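Local coordinates for protein nitrilotriacetate monooxygenase (Burkholderia pseudomallei, PDB 3SDO) that probably acts as a flavin-dependent monooxygenase, using FMN and molecular oxygen on its substrate, as in other members of the NtaA/SnaA/DszA family, at residues A25-V31 against P399-F403; R45-A49 against L405-D410; S100-S104 against T136-R142. All blocks are in the same frame, centred on the assembly; numbering follows the deposited sequence.

Interaction 1 (A25-V31 against P399-F403); sequences AWKHPSV and PVTGF
The imidazole of H28 is sandwiched between P29 CD on one face and F403 CE2 on the other, both displaced toward the rim of the ring, while S30 CB lies at its edge in plane. H28 and F403 are neither stacked nor edge-to-face: their planes are inclined at 44°, and the closest pair is H28 CE1 to F403 CD2, 3.3 Å apart. The F403 ring has S30 OG at its own edge, in plane, 3.6 Å from F403 CD2.

That same hydroxyl carries the polar join, accepting F403 N at 3.2 Å from S30 OG with an N-H...O angle of 157°. H28 ND1 is hydrogen-bonded to S30 OG (2.9 Å) and accepts from S30 N, while H28 NE2 bonds Q290 OE1, so the ring's rotation is fixed at both ends. S30 chi1 of 72°, with OG between backbone N and carbonyl carbon, directs the hydroxyl at F403 N.

V400 divides its methyls: CG1 lies 3.3 Å from S30 OG and also against V31 CG1, and CG2 meets A25 CB at 4.0 Å. V31 CG1 also presses on G402 N.

The loop between strand 11-15 and helix 39-51 is thus packed on residues 399-403, which lead into helix 401-418. F403 touches V291 of helix 281-292, V31 and T401 rest on F41 of helix 39-51, and R177 of the second subunit bonds to V31 O.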
loop_
_atom_site.group_PDB
_atom_site.type_symbol
_atom_site.label_atom_id
_atom_site.label_comp_id
_atom_site.label_asym_id
_atom_site.label_seq_id
_atom_site.Cartn_x
_atom_site.Cartn_y
_atom_site.Cartn_z
ATOM N N ALA A 25 10.407 -6.590 21.036
ATOM C CA ALA A 25 11.419 -7.207 20.183
ATOM C C ALA A 25 12.441 -6.190 19.650
ATOM O O ALA A 25 13.571 -6.571 19.300
ATOM C CB ALA A 25 10.741 -7.967 19.010
ATOM N N TRP A 26 12.063 -4.912 19.590
ATOM C CA TRP A 26 12.989 -3.851 19.128
ATOM C C TRP A 26 14.261 -3.771 19.982
ATOM O O TRP A 26 15.260 -3.168 19.555
ATOM C CB TRP A 26 12.326 -2.466 19.118
ATOM C CG TRP A 26 11.995 -1.901 20.473
ATOM C CD1 TRP A 26 10.848 -2.123 21.209
ATOM C CD2 TRP A 26 12.794 -1.002 21.252
ATOM N NE1 TRP A 26 10.900 -1.441 22.400
ATOM C CE2 TRP A 26 12.080 -0.737 22.455
ATOM C CE3 TRP A 26 14.033 -0.389 21.053
ATOM C CZ2 TRP A 26 12.567 0.112 23.445
ATOM C CZ3 TRP A 26 14.532 0.444 22.062
ATOM C CH2 TRP A 26 13.794 0.694 23.235
ATOM N N LYS A 27 14.189 -4.300 21.204
ATOM C CA LYS A 27 15.335 -4.321 22.117
ATOM C C LYS A 27 16.328 -5.448 21.805
ATOM O O LYS A 27 17.456 -5.422 22.303
ATOM C CB LYS A 27 14.900 -4.505 23.580
ATOM C CG LYS A 27 13.943 -3.480 24.165
ATOM C CD LYS A 27 13.820 -3.736 25.690
ATOM C CE LYS A 27 12.697 -2.963 26.332
ATOM N NZ LYS A 27 12.334 -3.427 27.727
ATOM N N HIS A 28 15.907 -6.467 21.055
ATOM C CA HIS A 28 16.781 -7.629 20.831
ATOM C C HIS A 28 17.883 -7.319 19.820
ATOM O O HIS A 28 17.584 -6.773 18.752
ATOM C CB HIS A 28 15.994 -8.862 20.363
ATOM C CG HIS A 28 16.743 -10.128 20.589
ATOM N ND1 HIS A 28 17.554 -10.684 19.629
ATOM C CD2 HIS A 28 16.897 -10.880 21.703
ATOM C CE1 HIS A 28 18.143 -11.758 20.133
ATOM N NE2 HIS A 28 17.769 -11.890 21.395
ATOM N N PRO A 29 19.153 -7.682 20.141
ATOM C CA PRO A 29 20.276 -7.360 19.246
ATOM C C PRO A 29 20.267 -8.027 17.876
ATOM O O PRO A 29 21.001 -7.596 17.017
ATOM C CB PRO A 29 21.523 -7.805 20.031
ATOM C CG PRO A 29 21.036 -8.681 21.128
ATOM C CD PRO A 29 19.609 -8.307 21.402
ATOM N N SER A 30 19.461 -9.064 17.663
ATOM C CA SER A 30 19.406 -9.710 16.350
ATOM C C SER A 30 18.588 -8.928 15.298
ATOM O O SER A 30 18.513 -9.353 14.137
ATOM C CB SER A 30 18.846 -11.132 16.484
ATOM O OG SER A 30 17.430 -11.140 16.757
ATOM N N VAL A 31 17.948 -7.830 15.700
ATOM C CA VAL A 31 17.238 -6.955 14.766
ATOM C C VAL A 31 17.703 -5.513 14.924
ATOM O O VAL A 31 18.197 -5.145 15.982
ATOM C CB VAL A 31 15.681 -7.043 14.951
ATOM C CG1 VAL A 31 15.188 -8.496 14.773
ATOM C CG2 VAL A 31 15.264 -6.472 16.312
ATOM N N PRO A 399 8.681 -14.557 18.077
ATOM C CA PRO A 399 8.820 -13.502 19.068
ATOM C C PRO A 399 9.792 -12.380 18.622
ATOM O O PRO A 399 9.514 -11.200 18.817
ATOM C CB PRO A 399 9.346 -14.259 20.308
ATOM C CG PRO A 399 8.831 -15.596 20.172
ATOM C CD PRO A 399 8.856 -15.890 18.677
ATOM N N VAL A 400 10.907 -12.770 18.003
ATOM C CA VAL A 400 11.884 -11.838 17.449
ATOM C C VAL A 400 12.159 -12.299 16.010
ATOM O O VAL A 400 12.579 -13.433 15.798
ATOM C CB VAL A 400 13.191 -11.814 18.296
ATOM C CG1 VAL A 400 14.272 -10.963 17.617
ATOM C CG2 VAL A 400 12.923 -11.279 19.720
ATOM N N THR A 401 11.891 -11.429 15.039
ATOM C CA THR A 401 11.933 -11.778 13.617
ATOM C C THR A 401 13.359 -12.122 13.119
ATOM O O THR A 401 13.522 -12.844 12.128
ATOM C CB THR A 401 11.374 -10.622 12.754
ATOM O OG1 THR A 401 10.180 -10.077 13.358
ATOM C CG2 THR A 401 11.062 -11.106 11.347
ATOM N N GLY A 402 14.369 -11.587 13.798
ATOM C CA GLY A 402 15.779 -11.897 13.521
ATOM C C GLY A 402 16.126 -13.348 13.810
ATOM O O GLY A 402 15.979 -14.214 12.951
ATOM N N PHE A 403 16.591 -13.636 15.018
ATOM C CA PHE A 403 17.034 -15.004 15.328
ATOM C C PHE A 403 15.904 -16.005 15.240
ATOM O O PHE A 403 16.137 -17.151 14.893
ATOM C CB PHE A 403 17.731 -15.095 16.687
ATOM C CG PHE A 403 16.797 -15.223 17.849
ATOM C CD1 PHE A 403 16.327 -16.459 18.234
ATOM C CD2 PHE A 403 16.398 -14.108 18.559
ATOM C CE1 PHE A 403 15.481 -16.586 19.317
ATOM C CE2 PHE A 403 15.547 -14.226 19.638
ATOM C CZ PHE A 403 15.084 -15.467 20.021
#

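Interaction 2 (R45-A49 against L405-D410); sequences RARRA and LDDFVD
R45 and R48, one helical turn apart on helix 39-51, reach across to D406 and D410, likewise a turn apart on helix 401-418, and the four form a salt-bridge network. D406 OD1 is its shared acceptor. R45 grips it end-on with two nitrogens, at 2.9 Å from NH2 and 3.1 Å from NH1 to that one oxygen. NH1 uses the syn lone pair of OD1, whereas NH2 arrives from above the carboxylate plane, 51° out of it. A third, weak bond comes from R48 NE, 3.2 Å from D406 OD1.

R45 NH2 has a second acceptor in T401 O, and R45 NE and NH1 have further partners flanking the segments. R48 keeps its other two nitrogens for D410, pairing one with each oxygen: NH1 lies 3.0 Å from D410 OD1, and NH2 2.9 Å from D410 OD2. Both donors meet the syn side of the carboxylate, somewhat out of its plane, but the two oxygens lie close to the guanidinium plane. The R48 chain leaves with CG anti to its backbone N (chi1 -163°) and then bends at chi2, which brings the head group over V409; V409 CG2 lies against one guanidinium face, 3.2 Å from R48 NH1.

R48 is a knob in a hole made by L405, D406, V409 and D410. Alongside the salt bridges, L405 CD2 comes 3.7 Å from R45 O and nears A49 CB.

The segment axes approach to 10.7 Å and run nearly parallel, 14° apart. Each helix leads on from one of two adjacent parallel strands, 11-15 and 393-396, so the pair belongs to the outer helical layer of a TIM barrel, where its first and last strands meet.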
loop_
_atom_site.group_PDB
_atom_site.type_symbol
_atom_site.label_atom_id
_atom_site.label_comp_id
_atom_site.label_asym_id
_atom_site.label_seq_id
_atom_site.Cartn_x
_atom_site.Cartn_y
_atom_site.Cartn_z
ATOM N N ARG A 45 14.205 -10.224 5.606
ATOM C CA ARG A 45 13.342 -11.245 6.180
ATOM C C ARG A 45 12.443 -11.919 5.136
ATOM O O ARG A 45 12.290 -13.135 5.156
ATOM C CB ARG A 45 12.520 -10.676 7.315
ATOM C CG ARG A 45 13.340 -10.099 8.472
ATOM C CD ARG A 45 14.073 -11.140 9.257
ATOM N NE ARG A 45 15.337 -11.544 8.639
ATOM C CZ ARG A 45 16.110 -12.535 9.066
ATOM N NH1 ARG A 45 17.246 -12.811 8.421
ATOM N NH2 ARG A 45 15.774 -13.239 10.138
ATOM N N ALA A 46 11.860 -11.152 4.217
ATOM C CA ALA A 46 11.049 -11.753 3.152
ATOM C C ALA A 46 11.888 -12.699 2.295
ATOM O O ALA A 46 11.433 -13.796 1.962
ATOM C CB ALA A 46 10.355 -10.670 2.277
ATOM N N ARG A 47 13.120 -12.290 1.974
ATOM C CA ARG A 47 14.024 -13.129 1.160
ATOM C C ARG A 47 14.485 -14.377 1.893
ATOM O O ARG A 47 14.547 -15.449 1.320
ATOM C CB ARG A 47 15.229 -12.324 0.674
ATOM C CG ARG A 47 14.843 -11.359 -0.438
ATOM C CD ARG A 47 16.005 -10.503 -0.830
ATOM N NE ARG A 47 15.760 -9.753 -2.061
ATOM C CZ ARG A 47 16.547 -8.777 -2.490
ATOM N NH1 ARG A 47 17.613 -8.400 -1.765
ATOM N NH2 ARG A 47 16.294 -8.186 -3.648
ATOM N N ARG A 48 14.761 -14.225 3.178
ATOM C CA ARG A 48 15.121 -15.344 4.045
ATOM C C ARG A 48 14.014 -16.391 4.036
ATOM O O ARG A 48 14.275 -17.587 3.867
ATOM C CB ARG A 48 15.347 -14.831 5.469
ATOM C CG ARG A 48 16.094 -15.768 6.387
ATOM C CD ARG A 48 17.560 -15.814 6.033
ATOM N NE ARG A 48 18.379 -16.309 7.131
ATOM C CZ ARG A 48 18.708 -17.582 7.336
ATOM N NH1 ARG A 48 18.310 -18.546 6.518
ATOM N NH2 ARG A 48 19.477 -17.881 8.358
ATOM N N ALA A 49 12.776 -15.944 4.217
ATOM C CA ALA A 49 11.633 -16.849 4.184
ATOM C C ALA A 49 11.442 -17.486 2.795
ATOM O O ALA A 49 11.249 -18.697 2.684
ATOM C CB ALA A 49 10.348 -16.116 4.633
ATOM N N LEU A 405 13.362 -16.318 13.013
ATOM C CA LEU A 405 13.222 -16.866 11.676
ATOM C C LEU A 405 14.470 -17.638 11.244
ATOM O O LEU A 405 14.355 -18.695 10.620
ATOM C CB LEU A 405 12.927 -15.758 10.665
ATOM C CG LEU A 405 12.639 -16.166 9.217
ATOM C CD1 LEU A 405 11.371 -17.008 9.103
ATOM C CD2 LEU A 405 12.496 -14.885 8.381
ATOM N N ASP A 406 15.658 -17.106 11.537
ATOM C CA ASP A 406 16.900 -17.795 11.197
ATOM C C ASP A 406 16.893 -19.215 11.776
ATOM O O ASP A 406 17.168 -20.181 11.062
ATOM C CB ASP A 406 18.124 -17.062 11.741
ATOM C CG ASP A 406 18.358 -15.717 11.075
ATOM O OD1 ASP A 406 17.683 -15.384 10.084
ATOM O OD2 ASP A 406 19.237 -14.993 11.544
ATOM N N ASP A 407 16.598 -19.334 13.072
ATOM C CA ASP A 407 16.554 -20.653 13.730
ATOM C C ASP A 407 15.556 -21.566 13.062
ATOM O O ASP A 407 15.822 -22.768 12.848
ATOM C CB ASP A 407 16.153 -20.548 15.199
ATOM C CG ASP A 407 17.253 -19.979 16.088
ATOM O OD1 ASP A 407 18.388 -19.779 15.616
ATOM O OD2 ASP A 407 16.950 -19.697 17.274
ATOM N N PHE A 408 14.368 -21.033 12.785
ATOM C CA PHE A 408 13.313 -21.859 12.247
ATOM C C PHE A 408 13.696 -22.392 10.864
ATOM O O PHE A 408 13.583 -23.594 10.598
ATOM C CB PHE A 408 11.981 -21.104 12.198
ATOM C CG PHE A 408 10.870 -21.922 11.655
ATOM C CD1 PHE A 408 10.565 -21.877 10.303
ATOM C CD2 PHE A 408 10.160 -22.783 12.484
ATOM C CE1 PHE A 408 9.555 -22.665 9.781
ATOM C CE2 PHE A 408 9.159 -23.570 11.968
ATOM C CZ PHE A 408 8.859 -23.514 10.610
ATOM N N VAL A 409 14.163 -21.512 9.984
ATOM C CA VAL A 409 14.473 -21.939 8.615
ATOM C C VAL A 409 15.723 -22.811 8.547
ATOM O O VAL A 409 15.781 -23.733 7.744
ATOM C CB VAL A 409 14.576 -20.742 7.599
ATOM C CG1 VAL A 409 13.253 -19.989 7.531
ATOM C CG2 VAL A 409 15.701 -19.808 7.933
ATOM N N ASP A 410 16.714 -22.537 9.385
ATOM C CA ASP A 410 17.955 -23.299 9.340
ATOM C C ASP A 410 17.851 -24.649 10.061
ATOM O O ASP A 410 18.514 -25.609 9.674
ATOM C CB ASP A 410 19.118 -22.470 9.905
ATOM C CG ASP A 410 19.514 -21.307 8.993
ATOM O OD1 ASP A 410 19.033 -21.197 7.841
ATOM O OD2 ASP A 410 20.318 -20.488 9.435
#

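Interaction 3 (S100-S104 against T136-R142); sequences SSSYS and TGKNYGR
Y103 and Y140 meet in loops that follow neighbouring parallel strands, 94-100 and 124-129, of the luciferase-like barrel, near the predicted FMN site: the side chain of Y103 is about 7 Å from that of H147, and Y140 is similarly near D61. The phenol rings are almost parallel, 15° apart, but so far slid that they barely overlap, with centroids 4.7 Å apart. What lies over one face of the Y140 ring is instead the CB of Y103, in a CH-pi contact 3.6 Å from the centroid and only 2° off the ring normal.

From there the Y103 ring runs on past the 3-10 segment that begins at T136. T136 CG2 lies 3.7 Å from Y103 CE2. At the far end of the phenol, Y103 OH ends against the backbone, 3.3 Å from G137 CA. The G137 carbonyl accepts both Y140 N and R142 N, from opposite faces of its plane, and so holds the turn that carries both side chains. On the other side of the contact an ST motif sets the loop, S100 OG accepting Y103 N at 3.1 Å.

The bend of R142 at chi3 turns its guanidinium back over Y103, one face lying over CD1, while NH2 lies at the edge of the phenol ring. Its NH1 gives a weak bond to S102 O (3.0 Å, N-H...O angle 121°).

N108 of the second subunit bonds both Y140 OH and Y103 O, and G202 N of that subunit donates to N139 OD1.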
loop_
_atom_site.group_PDB
_atom_site.type_symbol
_atom_site.label_atom_id
_atom_site.label_comp_id
_atom_site.label_asym_id
_atom_site.label_seq_id
_atom_site.Cartn_x
_atom_site.Cartn_y
_atom_site.Cartn_z
ATOM N N SER A 100 -9.036 -3.308 6.270
ATOM C CA SER A 100 -10.324 -3.319 6.941
ATOM C C SER A 100 -11.488 -3.110 5.970
ATOM O O SER A 100 -11.428 -2.273 5.076
ATOM C CB SER A 100 -10.353 -2.220 8.029
ATOM O OG SER A 100 -11.654 -1.671 8.164
ATOM N N SER A 101 -12.559 -3.861 6.183
ATOM C CA SER A 101 -13.784 -3.705 5.420
ATOM C C SER A 101 -14.531 -2.439 5.802
ATOM O O SER A 101 -15.239 -1.907 4.982
ATOM C CB SER A 101 -14.738 -4.873 5.678
ATOM O OG SER A 101 -14.064 -6.094 5.560
ATOM N N SER A 102 -14.407 -1.988 7.050
ATOM C CA SER A 102 -15.226 -0.847 7.525
ATOM C C SER A 102 -14.650 0.497 7.122
ATOM O O SER A 102 -15.387 1.472 6.996
ATOM C CB SER A 102 -15.395 -0.886 9.043
ATOM O OG SER A 102 -15.955 -2.120 9.460
ATOM N N TYR A 103 -13.344 0.547 6.872
ATOM C CA TYR A 103 -12.669 1.826 6.676
ATOM C C TYR A 103 -11.939 1.924 5.338
ATOM O O TYR A 103 -10.939 2.606 5.225
ATOM C CB TYR A 103 -11.728 2.080 7.857
ATOM C CG TYR A 103 -12.446 1.983 9.190
ATOM C CD1 TYR A 103 -13.547 2.779 9.459
ATOM C CD2 TYR A 103 -12.071 1.041 10.145
ATOM C CE1 TYR A 103 -14.227 2.688 10.677
ATOM C CE2 TYR A 103 -12.737 0.952 11.373
ATOM C CZ TYR A 103 -13.818 1.773 11.622
ATOM O OH TYR A 103 -14.483 1.672 12.823
ATOM N N SER A 104 -12.489 1.250 4.331
ATOM C CA SER A 104 -11.946 1.249 2.976
ATOM C C SER A 104 -13.105 1.208 2.005
ATOM O O SER A 104 -14.141 0.570 2.270
ATOM C CB SER A 104 -11.130 0.010 2.753
ATOM O OG SER A 104 -12.029 -1.101 2.668
ATOM N N THR A 136 -10.435 2.835 16.405
ATOM C CA THR A 136 -10.076 3.048 15.004
ATOM C C THR A 136 -11.033 3.972 14.272
ATOM O O THR A 136 -10.605 4.819 13.507
ATOM C CB THR A 136 -9.980 1.709 14.235
ATOM O OG1 THR A 136 -9.092 0.830 14.941
ATOM C CG2 THR A 136 -9.442 1.923 12.773
ATOM N N GLY A 137 -12.328 3.798 14.521
ATOM C CA GLY A 137 -13.375 4.609 13.908
ATOM C C GLY A 137 -13.210 6.104 14.107
ATOM O O GLY A 137 -13.668 6.890 13.291
ATOM N N LYS A 138 -12.517 6.486 15.177
ATOM C CA LYS A 138 -12.185 7.879 15.449
ATOM C C LYS A 138 -11.269 8.514 14.386
ATOM O O LYS A 138 -11.195 9.744 14.300
ATOM C CB LYS A 138 -11.542 8.024 16.853
ATOM C CG LYS A 138 -12.512 7.812 17.995
ATOM C CD LYS A 138 -11.795 7.609 19.334
ATOM C CE LYS A 138 -12.751 7.827 20.492
ATOM N NZ LYS A 138 -12.375 7.049 21.695
ATOM N N ASN A 139 -10.570 7.685 13.605
ATOM C CA ASN A 139 -9.752 8.183 12.495
ATOM C C ASN A 139 -10.483 8.258 11.160
ATOM O O ASN A 139 -9.875 8.617 10.149
ATOM C CB ASN A 139 -8.463 7.357 12.372
ATOM C CG ASN A 139 -7.517 7.639 13.500
ATOM O OD1 ASN A 139 -7.539 8.738 14.045
ATOM N ND2 ASN A 139 -6.683 6.665 13.865
ATOM N N TYR A 140 -11.788 7.958 11.176
ATOM C CA TYR A 140 -12.591 7.852 9.966
ATOM C C TYR A 140 -13.997 8.458 10.123
ATOM O O TYR A 140 -14.905 8.131 9.358
ATOM C CB TYR A 140 -12.694 6.371 9.528
ATOM C CG TYR A 140 -11.377 5.738 9.179
ATOM C CD1 TYR A 140 -10.834 5.857 7.900
ATOM C CD2 TYR A 140 -10.641 5.056 10.132
ATOM C CE1 TYR A 140 -9.612 5.269 7.588
ATOM C CE2 TYR A 140 -9.425 4.467 9.825
ATOM C CZ TYR A 140 -8.908 4.574 8.550
ATOM O OH TYR A 140 -7.674 3.973 8.257
ATOM N N GLY A 141 -14.171 9.353 11.097
ATOM C CA GLY A 141 -15.439 10.016 11.318
ATOM C C GLY A 141 -16.561 9.129 11.816
ATOM O O GLY A 141 -17.738 9.469 11.654
ATOM N N ARG A 142 -16.202 8.008 12.443
ATOM C CA ARG A 142 -17.178 7.055 12.966
ATOM C C ARG A 142 -16.714 6.589 14.343
ATOM O O ARG A 142 -16.369 5.429 14.521
ATOM C CB ARG A 142 -17.369 5.886 11.979
ATOM C CG ARG A 142 -18.209 6.276 10.751
ATOM C CD ARG A 142 -18.288 5.184 9.698
ATOM N NE ARG A 142 -17.224 5.271 8.693
ATOM C CZ ARG A 142 -16.963 4.333 7.784
ATOM N NH1 ARG A 142 -17.683 3.211 7.736
ATOM N NH2 ARG A 142 -15.974 4.511 6.915
#

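Interactions 1 and 2 are consecutive parts of one seam, with centres 13 Å apart and helix 401-418 in common. They touch directly: R45 NH2 of interaction 2 lies 3.0 Å from T401 O of interaction 1, a probable hydrogen bond. Interaction 3 is remote, its nearest atoms about 21 Å from either of the others, and it lies on the opposite side of the chain's centre from interaction 2. In sequence it falls within the long span that separates the two segments of each of the others. Of the three, 100-104 with 136-142 lies about 7 Å, side chain to side chain, from H147 and D61, which are predicted to bind FMN, whereas the other two lie away from such residues. Interactions 1 and 3 both touch the second subunit.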